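Local structure of beta-L-arabinobiosidase (5MQR) at residues A[55-60]-A[396-401]; A[86-91]-A[105-110]; A[938-943]-A[995-1000]. The protein hydrolyses glycosidic bonds in plant pectin as a gut-bacterial beta-L-arabinobiosidase, and may also have sialidase activity. All blocks are in the same frame, centred on the assembly; numbering follows the deposited sequence.

Contact 1. Residues A[55-60]-A[396-401]; sequences QLVRAN and EDMWIS
Leu56 and Val57 both bond to Met398, the signature of a classic beta bulge where strand 52-57 meets strand 397-403 with its chain running the other way. The axes of the short strand segments come within 4.5 Å, their directions 145° apart. Met398 O takes two amides from one face of its carbonyl plane: Leu56 N at 2.8 Å and Val57 N, the straighter bond, at 3.1 Å from that same Met398 O. Met398 N returns a bond to Val57 O. The extra residue shifts the register by one between the Gln55–Trp399 and Val57–Met398 pairs.

Apolar packing divides over the two faces of the sheet. On the Gln55 face, that glutamine lies over the indole: its CB stands 3.6 Å from the centroid of the Trp399 six-membered ring and only 5° off the normal, a CH-pi contact. CG anti to the backbone N (chi1 -164°) and an extended chain then carry the amide along the ring toward the indole nitrogen. On the other face Val57 and Met398, a selenomethionine, lie alongside each other, touching CB to CB, and both pack on Tyr91 of strand 86-94. Leu56 CD1 meets Ile400 CG2.

Polar contacts gather round Asp397. Its OD1 accepts from Ala59 N at 3.0 Å, almost along the C-O axis, which ties down the chain at Ala59. Its OD2 has Arg359 as a salt-bridge partner, an arginine that also reaches Glu396, itself salt-bridged to Lys365, while Gln55 OE1 is taken by Val437 N. One water joins the polar ends on the Gln55 side: it donates to Asp397 OD2 at 2.8 Å, accepts from Trp399 NE1 in the indole plane, and receives a weak bond from Gln55 NE2.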
loop_
_atom_site.group_PDB
_atom_site.type_symbol
_atom_site.label_atom_id
_atom_site.label_comp_id
_atom_site.label_asym_id
_atom_site.label_seq_id
_atom_site.Cartn_x
_atom_site.Cartn_y
_atom_site.Cartn_z
ATOM N N GLN A 55 -23.695 -12.545 -8.355
ATOM C CA GLN A 55 -24.806 -12.603 -9.287
ATOM C C GLN A 55 -26.130 -12.404 -8.536
ATOM O O GLN A 55 -26.408 -13.056 -7.536
ATOM C CB GLN A 55 -24.810 -13.924 -10.045
ATOM C CG GLN A 55 -25.661 -13.963 -11.295
ATOM C CD GLN A 55 -25.598 -15.320 -11.974
ATOM O OE1 GLN A 55 -25.849 -16.349 -11.344
ATOM N NE2 GLN A 55 -25.222 -15.337 -13.239
ATOM N N LEU A 56 -26.936 -11.500 -9.064
ATOM C CA LEU A 56 -28.205 -11.140 -8.491
ATOM C C LEU A 56 -29.358 -11.860 -9.188
ATOM O O LEU A 56 -30.257 -12.327 -8.514
ATOM C CB LEU A 56 -28.408 -9.626 -8.602
ATOM C CG LEU A 56 -27.930 -8.807 -7.422
ATOM C CD1 LEU A 56 -26.461 -9.058 -7.160
ATOM C CD2 LEU A 56 -28.192 -7.330 -7.657
ATOM N N VAL A 57 -29.340 -11.888 -10.527
ATOM C CA VAL A 57 -30.404 -12.508 -11.327
ATOM C C VAL A 57 -29.816 -13.459 -12.374
ATOM O O VAL A 57 -28.961 -13.062 -13.165
ATOM C CB VAL A 57 -31.275 -11.449 -12.048
ATOM C CG1 VAL A 57 -32.411 -12.136 -12.778
ATOM C CG2 VAL A 57 -31.807 -10.400 -11.065
ATOM N N ARG A 58 -30.268 -14.713 -12.350
ATOM C CA ARG A 58 -29.850 -15.735 -13.300
ATOM C C ARG A 58 -31.037 -16.080 -14.162
ATOM O O ARG A 58 -31.969 -16.742 -13.704
ATOM C CB ARG A 58 -29.345 -17.000 -12.578
ATOM C CG ARG A 58 -28.778 -18.082 -13.493
ATOM C CD ARG A 58 -28.496 -19.379 -12.752
ATOM N NE ARG A 58 -27.799 -20.299 -13.671
ATOM C CZ ARG A 58 -28.382 -20.981 -14.657
ATOM N NH1 ARG A 58 -29.700 -20.908 -14.835
ATOM N NH2 ARG A 58 -27.645 -21.752 -15.466
ATOM N N ALA A 59 -31.003 -15.634 -15.412
ATOM C CA ALA A 59 -32.130 -15.839 -16.347
ATOM C C ALA A 59 -32.445 -17.315 -16.524
ATOM O O ALA A 59 -31.531 -18.133 -16.640
ATOM C CB ALA A 59 -31.828 -15.214 -17.702
ATOM N N ASN A 60 -33.730 -17.650 -16.545
ATOM C CA ASN A 60 -34.162 -19.026 -16.816
ATOM C C ASN A 60 -35.563 -19.034 -17.365
ATOM O O ASN A 60 -36.522 -18.888 -16.611
ATOM C CB ASN A 60 -34.097 -19.854 -15.532
ATOM C CG ASN A 60 -34.086 -21.356 -15.784
ATOM O OD1 ASN A 60 -34.796 -21.890 -16.656
ATOM N ND2 ASN A 60 -33.281 -22.057 -14.997
ATOM N N GLU A 396 -28.052 -10.671 -20.029
ATOM C CA GLU A 396 -28.811 -11.880 -19.655
ATOM C C GLU A 396 -28.927 -12.052 -18.147
ATOM O O GLU A 396 -30.017 -12.275 -17.616
ATOM C CB GLU A 396 -28.140 -13.105 -20.272
ATOM C CG GLU A 396 -28.869 -14.422 -20.028
ATOM C CD GLU A 396 -28.380 -15.548 -20.935
ATOM O OE1 GLU A 396 -28.751 -15.538 -22.127
ATOM O OE2 GLU A 396 -27.633 -16.439 -20.460
ATOM N N ASP A 397 -27.783 -12.008 -17.474
ATOM C CA ASP A 397 -27.714 -12.167 -16.028
ATOM C C ASP A 397 -27.325 -10.819 -15.396
ATOM O O ASP A 397 -26.488 -10.114 -15.936
ATOM C CB ASP A 397 -26.674 -13.240 -15.673
ATOM C CG ASP A 397 -27.021 -14.598 -16.236
ATOM O OD1 ASP A 397 -28.226 -14.902 -16.267
ATOM O OD2 ASP A 397 -26.103 -15.376 -16.636
HETATM N N MSE A 398 -27.929 -10.492 -14.248
HETATM C CA MSE A 398 -27.649 -9.242 -13.527
HETATM C C MSE A 398 -26.681 -9.536 -12.409
HETATM O O MSE A 398 -26.827 -10.530 -11.663
HETATM C CB MSE A 398 -28.918 -8.565 -13.015
HETATM C CG MSE A 398 -30.014 -8.359 -14.053
HETATM SE SE MSE A 398 -29.316 -7.539 -15.678
HETATM C CE MSE A 398 -28.762 -5.830 -14.888
ATOM N N TRP A 399 -25.662 -8.684 -12.312
ATOM C CA TRP A 399 -24.580 -8.826 -11.343
ATOM C C TRP A 399 -24.327 -7.514 -10.580
ATOM O O TRP A 399 -24.718 -6.414 -11.021
ATOM C CB TRP A 399 -23.278 -9.190 -12.063
ATOM C CG TRP A 399 -23.194 -10.556 -12.571
ATOM C CD1 TRP A 399 -23.780 -11.050 -13.693
ATOM C CD2 TRP A 399 -22.427 -11.619 -12.016
ATOM N NE1 TRP A 399 -23.423 -12.358 -13.876
ATOM C CE2 TRP A 399 -22.608 -12.744 -12.852
ATOM C CE3 TRP A 399 -21.605 -11.734 -10.892
ATOM C CZ2 TRP A 399 -22.021 -13.969 -12.595
ATOM C CZ3 TRP A 399 -21.017 -12.970 -10.624
ATOM C CH2 TRP A 399 -21.227 -14.074 -11.477
ATOM N N ILE A 400 -23.641 -7.652 -9.453
ATOM C CA ILE A 400 -23.032 -6.517 -8.756
ATOM C C ILE A 400 -21.595 -6.908 -8.342
ATOM O O ILE A 400 -21.304 -8.072 -8.157
ATOM C CB ILE A 400 -23.915 -6.042 -7.559
ATOM C CG1 ILE A 400 -23.679 -4.556 -7.244
ATOM C CG2 ILE A 400 -23.712 -6.909 -6.297
ATOM C CD1 ILE A 400 -24.706 -3.935 -6.290
ATOM N N SER A 401 -20.700 -5.936 -8.246
ATOM C CA SER A 401 -19.372 -6.183 -7.700
ATOM C C SER A 401 -19.097 -5.200 -6.595
ATOM O O SER A 401 -19.392 -4.016 -6.710
ATOM C CB SER A 401 -18.272 -6.104 -8.764
ATOM O OG SER A 401 -18.134 -7.344 -9.458
HETATM O O HOH W 1 -23.622 -14.467 -15.720
#

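Contact 2. Residues A[86-91]-A[105-110]; sequences QFYYQY and TFLMTS
The two middle strands of a four-stranded antiparallel sheet, 86-94 and 104-110, form a beta hairpin here, pairing in regular register from Phe87–Ser110 to Tyr91–Phe106. Phe87, Tyr89 and Tyr91 face Ser110, Met108 and Phe106 in the hydrogen-bonded pairs; at the Tyr91 end, Phe106 N gives a nearly straight 2.7 Å bond to Tyr91 O.

At the other end side chains join the ladder. Gln86 NE2 donates to Thr109 OG1 at 2.8 Å with the oxygen lying in the amide plane, and Thr109 OG1 in turn donates a hydrogen bond to Phe87 O at 2.7 Å. Ser110 N reaches that carbonyl from the opposite face of its plane, so Phe87 O is gripped twice. With OG1 anti to the backbone N (chi1 -168°), Thr109 brings its hydroxyl back to the neighbouring strand and also over one face of the Tyr88 ring, 3.6 Å above its plane and toward the rim.

The face carrying Tyr91 is largely aromatic. Tyr91 CG sits between its backbone N and carbonyl carbon (chi1 73°), which swings the ring across to Phe106. Phe106 CB lies over the tyrosine face in a CH-pi contact, 3.8 Å from the Tyr91 centroid, while the two rings meet obliquely with planes at 34°. The selenium of Met108 makes Met-aromatic contacts, at the edge of the Tyr91 ring and oblique to that of Tyr89. On the other face Thr105 CG2 presses against Gln90 CG at 3.3 Å; the amide of Gln90 goes on to Met166 O in the adjoining sheet. Such a twisted antiparallel four-stranded sheet, packed through both faces against neighbouring strands, has the form of a propeller blade, consistent with the N-terminal beta-propeller family assigned to this region.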
loop_
_atom_site.group_PDB
_atom_site.type_symbol
_atom_site.label_atom_id
_atom_site.label_comp_id
_atom_site.label_asym_id
_atom_site.label_seq_id
_atom_site.Cartn_x
_atom_site.Cartn_y
_atom_site.Cartn_z
ATOM N N GLN A 86 -30.063 0.648 2.649
ATOM C CA GLN A 86 -30.272 -0.433 1.665
ATOM C C GLN A 86 -29.856 -0.040 0.261
ATOM O O GLN A 86 -30.074 1.102 -0.138
ATOM C CB GLN A 86 -31.748 -0.872 1.616
ATOM C CG GLN A 86 -32.170 -1.636 2.858
ATOM C CD GLN A 86 -33.636 -2.022 2.901
ATOM O OE1 GLN A 86 -34.232 -2.003 3.965
ATOM N NE2 GLN A 86 -34.218 -2.381 1.762
ATOM N N PHE A 87 -29.324 -1.015 -0.488
ATOM C CA PHE A 87 -29.100 -0.869 -1.913
ATOM C C PHE A 87 -30.424 -0.999 -2.645
ATOM O O PHE A 87 -31.256 -1.818 -2.270
ATOM C CB PHE A 87 -28.174 -1.939 -2.454
ATOM C CG PHE A 87 -26.773 -1.868 -1.929
ATOM C CD1 PHE A 87 -26.400 -2.587 -0.792
ATOM C CD2 PHE A 87 -25.813 -1.124 -2.597
ATOM C CE1 PHE A 87 -25.098 -2.551 -0.327
ATOM C CE2 PHE A 87 -24.514 -1.078 -2.147
ATOM C CZ PHE A 87 -24.152 -1.783 -1.013
ATOM N N TYR A 88 -30.601 -0.188 -3.688
ATOM C CA TYR A 88 -31.685 -0.314 -4.636
ATOM C C TYR A 88 -31.064 -0.481 -6.019
ATOM O O TYR A 88 -30.220 0.334 -6.451
ATOM C CB TYR A 88 -32.592 0.909 -4.564
ATOM C CG TYR A 88 -33.374 0.942 -3.276
ATOM C CD1 TYR A 88 -32.822 1.467 -2.131
ATOM C CD2 TYR A 88 -34.643 0.395 -3.195
ATOM C CE1 TYR A 88 -33.520 1.458 -0.937
ATOM C CE2 TYR A 88 -35.354 0.384 -2.001
ATOM C CZ TYR A 88 -34.781 0.916 -0.869
ATOM O OH TYR A 88 -35.456 0.934 0.334
ATOM N N TYR A 89 -31.504 -1.546 -6.702
ATOM C CA TYR A 89 -30.930 -2.046 -7.947
ATOM C C TYR A 89 -32.094 -2.131 -8.930
ATOM O O TYR A 89 -33.056 -2.878 -8.709
ATOM C CB TYR A 89 -30.313 -3.415 -7.688
ATOM C CG TYR A 89 -29.482 -4.006 -8.807
ATOM C CD1 TYR A 89 -30.072 -4.465 -9.973
ATOM C CD2 TYR A 89 -28.100 -4.155 -8.676
ATOM C CE1 TYR A 89 -29.324 -5.017 -10.986
ATOM C CE2 TYR A 89 -27.337 -4.732 -9.679
ATOM C CZ TYR A 89 -27.955 -5.154 -10.836
ATOM O OH TYR A 89 -27.228 -5.699 -11.868
ATOM N N GLN A 90 -32.018 -1.329 -9.988
ATOM C CA GLN A 90 -33.054 -1.235 -11.023
ATOM C C GLN A 90 -32.464 -1.840 -12.287
ATOM O O GLN A 90 -31.282 -1.653 -12.546
ATOM C CB GLN A 90 -33.386 0.227 -11.283
ATOM C CG GLN A 90 -34.653 0.459 -12.049
ATOM C CD GLN A 90 -34.686 1.775 -12.836
ATOM O OE1 GLN A 90 -33.849 2.002 -13.704
ATOM N NE2 GLN A 90 -35.681 2.617 -12.564
ATOM N N TYR A 91 -33.264 -2.574 -13.056
ATOM C CA TYR A 91 -32.842 -3.051 -14.361
ATOM C C TYR A 91 -34.039 -3.213 -15.288
ATOM O O TYR A 91 -35.175 -3.254 -14.840
ATOM C CB TYR A 91 -32.005 -4.348 -14.257
ATOM C CG TYR A 91 -32.732 -5.621 -13.905
ATOM C CD1 TYR A 91 -32.908 -6.004 -12.572
ATOM C CD2 TYR A 91 -33.224 -6.459 -14.902
ATOM C CE1 TYR A 91 -33.558 -7.187 -12.238
ATOM C CE2 TYR A 91 -33.891 -7.643 -14.583
ATOM C CZ TYR A 91 -34.073 -7.995 -13.260
ATOM O OH TYR A 91 -34.712 -9.167 -12.956
ATOM N N THR A 105 -39.446 -2.539 -16.241
ATOM C CA THR A 105 -38.342 -2.245 -15.342
ATOM C C THR A 105 -38.569 -2.912 -13.982
ATOM O O THR A 105 -39.654 -2.820 -13.422
ATOM C CB THR A 105 -38.202 -0.718 -15.189
ATOM O OG1 THR A 105 -37.936 -0.156 -16.479
ATOM C CG2 THR A 105 -37.070 -0.318 -14.172
ATOM N N PHE A 106 -37.530 -3.585 -13.494
ATOM C CA PHE A 106 -37.534 -4.335 -12.232
ATOM C C PHE A 106 -36.779 -3.572 -11.145
ATOM O O PHE A 106 -35.870 -2.790 -11.452
ATOM C CB PHE A 106 -36.835 -5.673 -12.394
ATOM C CG PHE A 106 -37.650 -6.738 -13.075
ATOM C CD1 PHE A 106 -38.753 -7.298 -12.439
ATOM C CD2 PHE A 106 -37.254 -7.254 -14.301
ATOM C CE1 PHE A 106 -39.478 -8.335 -13.043
ATOM C CE2 PHE A 106 -37.954 -8.285 -14.900
ATOM C CZ PHE A 106 -39.071 -8.833 -14.273
ATOM N N LEU A 107 -37.158 -3.813 -9.892
ATOM C CA LEU A 107 -36.441 -3.299 -8.717
ATOM C C LEU A 107 -36.172 -4.402 -7.691
ATOM O O LEU A 107 -37.060 -5.234 -7.409
ATOM C CB LEU A 107 -37.240 -2.209 -8.018
ATOM C CG LEU A 107 -36.586 -1.473 -6.849
ATOM C CD1 LEU A 107 -35.516 -0.510 -7.365
ATOM C CD2 LEU A 107 -37.631 -0.737 -6.039
HETATM N N MSE A 108 -34.981 -4.354 -7.100
HETATM C CA MSE A 108 -34.549 -5.259 -6.043
HETATM C C MSE A 108 -33.808 -4.474 -4.999
HETATM O O MSE A 108 -33.142 -3.483 -5.304
HETATM C CB MSE A 108 -33.453 -6.184 -6.555
HETATM C CG MSE A 108 -33.898 -7.134 -7.625
HETATM SE SE MSE A 108 -32.296 -7.881 -8.466
HETATM C CE MSE A 108 -32.073 -9.401 -7.242
ATOM N N THR A 109 -33.841 -4.973 -3.771
ATOM C CA THR A 109 -33.204 -4.301 -2.653
ATOM C C THR A 109 -32.409 -5.268 -1.754
ATOM O O THR A 109 -32.647 -6.466 -1.786
ATOM C CB THR A 109 -34.232 -3.440 -1.889
ATOM O OG1 THR A 109 -33.524 -2.585 -0.983
ATOM C CG2 THR A 109 -35.235 -4.272 -1.122
ATOM N N SER A 110 -31.434 -4.730 -1.010
ATOM C CA SER A 110 -30.558 -5.509 -0.114
ATOM C C SER A 110 -30.038 -4.651 1.044
ATOM O O SER A 110 -29.643 -3.511 0.835
ATOM C CB SER A 110 -29.385 -6.076 -0.924
ATOM O OG SER A 110 -28.500 -6.871 -0.150
#

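Contact 3. Residues A[938-943]-A[995-1000]; sequences GKCEWD and GEYLDE
Tyr997 reaches into the bend of residues 938-941 and presents its hydroxyl to three partners there. Tyr997 OH donates to Glu941 OE1 at 2.7 Å, a short bond that meets the carboxylate from above its plane, 36° out of it. In return Tyr997 OH accepts from Cys940 N at 3.0 Å, and more weakly from Gly938 N at 3.1 Å with a bent angle. Tyr997 CG lies between the backbone N and the carbonyl carbon (chi1 75°), sending the ring across to the other loop, where Trp947 stacks on it.

Cys940 contributes both backbone and sulfur. Its SG lies oblique to the tyrosine ring, 5.0 Å from the Tyr997 centroid, a Cys sulfur-aromatic contact, and comes within 3.5 Å of Glu996 OE1. The carboxylate of Glu996 is held mainly from elsewhere, by Ser1013 and by a salt bridge to Arg1012. Both segments are irregular loops of the MGH1-like glycoside hydrolase domain, consistent with connections between the helices of a six-hairpin, (alpha/alpha)6 fold: residues 938-943 precede helix 948-964, while residues 995-1000 follow strand 991-992. A bound HEPES buffer molecule lies about 4 Å from the Cys940 side chain.

Glu941 uses its two carboxylate oxygens for different tasks. Bent at chi2, the chain folds back along its own loop, and OE2 accepts from Lys939 N at 2.8 Å, on the syn side but tilted out of the carboxylate plane. OE1 is thereby turned to the phenol, with the carboxylate and ring planes 58° apart.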
loop_
_atom_site.group_PDB
_atom_site.type_symbol
_atom_site.label_atom_id
_atom_site.label_comp_id
_atom_site.label_asym_id
_atom_site.label_seq_id
_atom_site.Cartn_x
_atom_site.Cartn_y
_atom_site.Cartn_z
ATOM N N GLY A 938 44.824 19.362 6.268
ATOM C CA GLY A 938 45.312 18.122 5.687
ATOM C C GLY A 938 45.791 17.066 6.657
ATOM O O GLY A 938 46.113 15.972 6.220
ATOM N N LYS A 939 45.811 17.375 7.959
ATOM C CA LYS A 939 46.354 16.466 9.001
ATOM C C LYS A 939 45.363 16.093 10.124
ATOM O O LYS A 939 45.767 15.756 11.216
ATOM C CB LYS A 939 47.632 17.079 9.581
ATOM C CG LYS A 939 48.681 17.254 8.501
ATOM C CD LYS A 939 49.986 17.818 9.030
ATOM C CE LYS A 939 51.047 17.758 7.927
ATOM N NZ LYS A 939 52.084 18.791 8.169
ATOM N N CYS A 940 44.070 16.147 9.816
ATOM C CA CYS A 940 42.969 15.792 10.736
ATOM C C CYS A 940 42.848 16.688 11.964
ATOM O O CYS A 940 43.194 16.275 13.071
ATOM C CB CYS A 940 43.047 14.307 11.129
ATOM S SG CYS A 940 43.009 13.198 9.706
ATOM N N GLU A 941 42.318 17.892 11.759
ATOM C CA GLU A 941 42.169 18.888 12.816
ATOM C C GLU A 941 40.693 19.053 13.182
ATOM O O GLU A 941 39.848 19.136 12.294
ATOM C CB GLU A 941 42.736 20.241 12.382
ATOM C CG GLU A 941 44.114 20.196 11.732
ATOM C CD GLU A 941 44.093 19.828 10.238
ATOM O OE1 GLU A 941 43.017 19.946 9.576
ATOM O OE2 GLU A 941 45.164 19.408 9.729
ATOM N N TRP A 942 40.411 19.162 14.484
ATOM C CA TRP A 942 39.041 19.223 15.015
ATOM C C TRP A 942 38.658 20.616 15.532
ATOM O O TRP A 942 37.716 20.766 16.325
ATOM C CB TRP A 942 38.867 18.177 16.117
ATOM C CG TRP A 942 38.747 16.790 15.602
ATOM C CD1 TRP A 942 39.731 16.024 15.064
ATOM C CD2 TRP A 942 37.556 15.981 15.591
ATOM N NE1 TRP A 942 39.226 14.793 14.699
ATOM C CE2 TRP A 942 37.898 14.742 15.012
ATOM C CE3 TRP A 942 36.244 16.183 16.023
ATOM C CZ2 TRP A 942 36.985 13.708 14.872
ATOM C CZ3 TRP A 942 35.334 15.169 15.852
ATOM C CH2 TRP A 942 35.708 13.943 15.293
ATOM N N ASP A 943 39.340 21.633 15.009
ATOM C CA ASP A 943 39.090 23.022 15.398
ATOM C C ASP A 943 38.138 23.757 14.454
ATOM O O ASP A 943 38.231 24.987 14.306
ATOM C CB ASP A 943 40.418 23.795 15.587
ATOM C CG ASP A 943 41.256 23.880 14.328
ATOM O OD1 ASP A 943 41.050 23.078 13.370
ATOM O OD2 ASP A 943 42.143 24.783 14.320
ATOM N N GLY A 995 34.325 10.222 3.425
ATOM C CA GLY A 995 35.716 10.381 3.825
ATOM C C GLY A 995 35.838 10.784 5.280
ATOM O O GLY A 995 34.914 10.593 6.077
ATOM N N GLU A 996 36.984 11.361 5.612
ATOM C CA GLU A 996 37.324 11.635 6.993
ATOM C C GLU A 996 36.731 12.939 7.506
ATOM O O GLU A 996 36.057 12.953 8.533
ATOM C CB GLU A 996 38.836 11.591 7.171
ATOM C CG GLU A 996 39.426 10.226 6.851
ATOM C CD GLU A 996 40.931 10.207 7.011
ATOM O OE1 GLU A 996 41.446 10.469 8.142
ATOM O OE2 GLU A 996 41.586 9.946 5.979
ATOM N N TYR A 997 37.010 14.026 6.803
ATOM C CA TYR A 997 36.510 15.346 7.159
ATOM C C TYR A 997 36.608 16.282 5.978
ATOM O O TYR A 997 37.373 16.027 5.047
ATOM C CB TYR A 997 37.261 15.909 8.380
ATOM C CG TYR A 997 38.688 16.426 8.188
ATOM C CD1 TYR A 997 39.685 15.656 7.581
ATOM C CD2 TYR A 997 39.053 17.669 8.689
ATOM C CE1 TYR A 997 40.986 16.139 7.449
ATOM C CE2 TYR A 997 40.346 18.163 8.566
ATOM C CZ TYR A 997 41.312 17.402 7.944
ATOM O OH TYR A 997 42.602 17.910 7.851
ATOM N N LEU A 998 35.834 17.364 6.019
ATOM C CA LEU A 998 35.744 18.272 4.870
ATOM C C LEU A 998 35.650 19.743 5.258
ATOM O O LEU A 998 35.281 20.100 6.383
ATOM C CB LEU A 998 34.523 17.897 4.009
ATOM C CG LEU A 998 33.184 18.038 4.737
ATOM C CD1 LEU A 998 32.203 18.850 3.914
ATOM C CD2 LEU A 998 32.557 16.710 5.141
ATOM N N ASP A 999 35.955 20.580 4.283
ATOM C CA ASP A 999 35.906 22.020 4.422
ATOM C C ASP A 999 34.449 22.491 4.526
ATOM O O ASP A 999 33.616 22.132 3.699
ATOM C CB ASP A 999 36.610 22.664 3.228
ATOM C CG ASP A 999 36.765 24.153 3.384
ATOM O OD1 ASP A 999 35.741 24.873 3.412
ATOM O OD2 ASP A 999 37.908 24.609 3.507
ATOM N N GLU A 1000 34.158 23.273 5.566
ATOM C CA GLU A 1000 32.789 23.677 5.892
ATOM C C GLU A 1000 32.167 24.658 4.889
ATOM O O GLU A 1000 30.933 24.684 4.724
ATOM C CB GLU A 1000 32.707 24.249 7.327
ATOM C CG GLU A 1000 33.185 25.699 7.529
ATOM C CD GLU A 1000 34.707 25.920 7.471
ATOM O OE1 GLU A 1000 35.495 24.932 7.476
ATOM O OE2 GLU A 1000 35.127 27.112 7.447
#

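Overall arrangement
From the N terminus the chain lays down strand 52-57, then strands 74-83, 86-94 and 104-110. Contact 2 closes a hairpin over 13 intervening residues within that four-stranded sheet. Contact 1 closes much later, when strand 397-403 returns to 52-57 after 335 intervening residues, so contact 2 is nested inside its loop. The two touch: Tyr89 OH probably bonds to Trp399 O, and Leu56 and Met398 pack on Tyr89, laying the hairpin against the large mixed sheet. Contact 3 follows in series, closing a 51-residue loop of mostly helix in the glycoside hydrolase domain, on the opposite side of the chain's centre, its centre about 76 Å from that of contact 1.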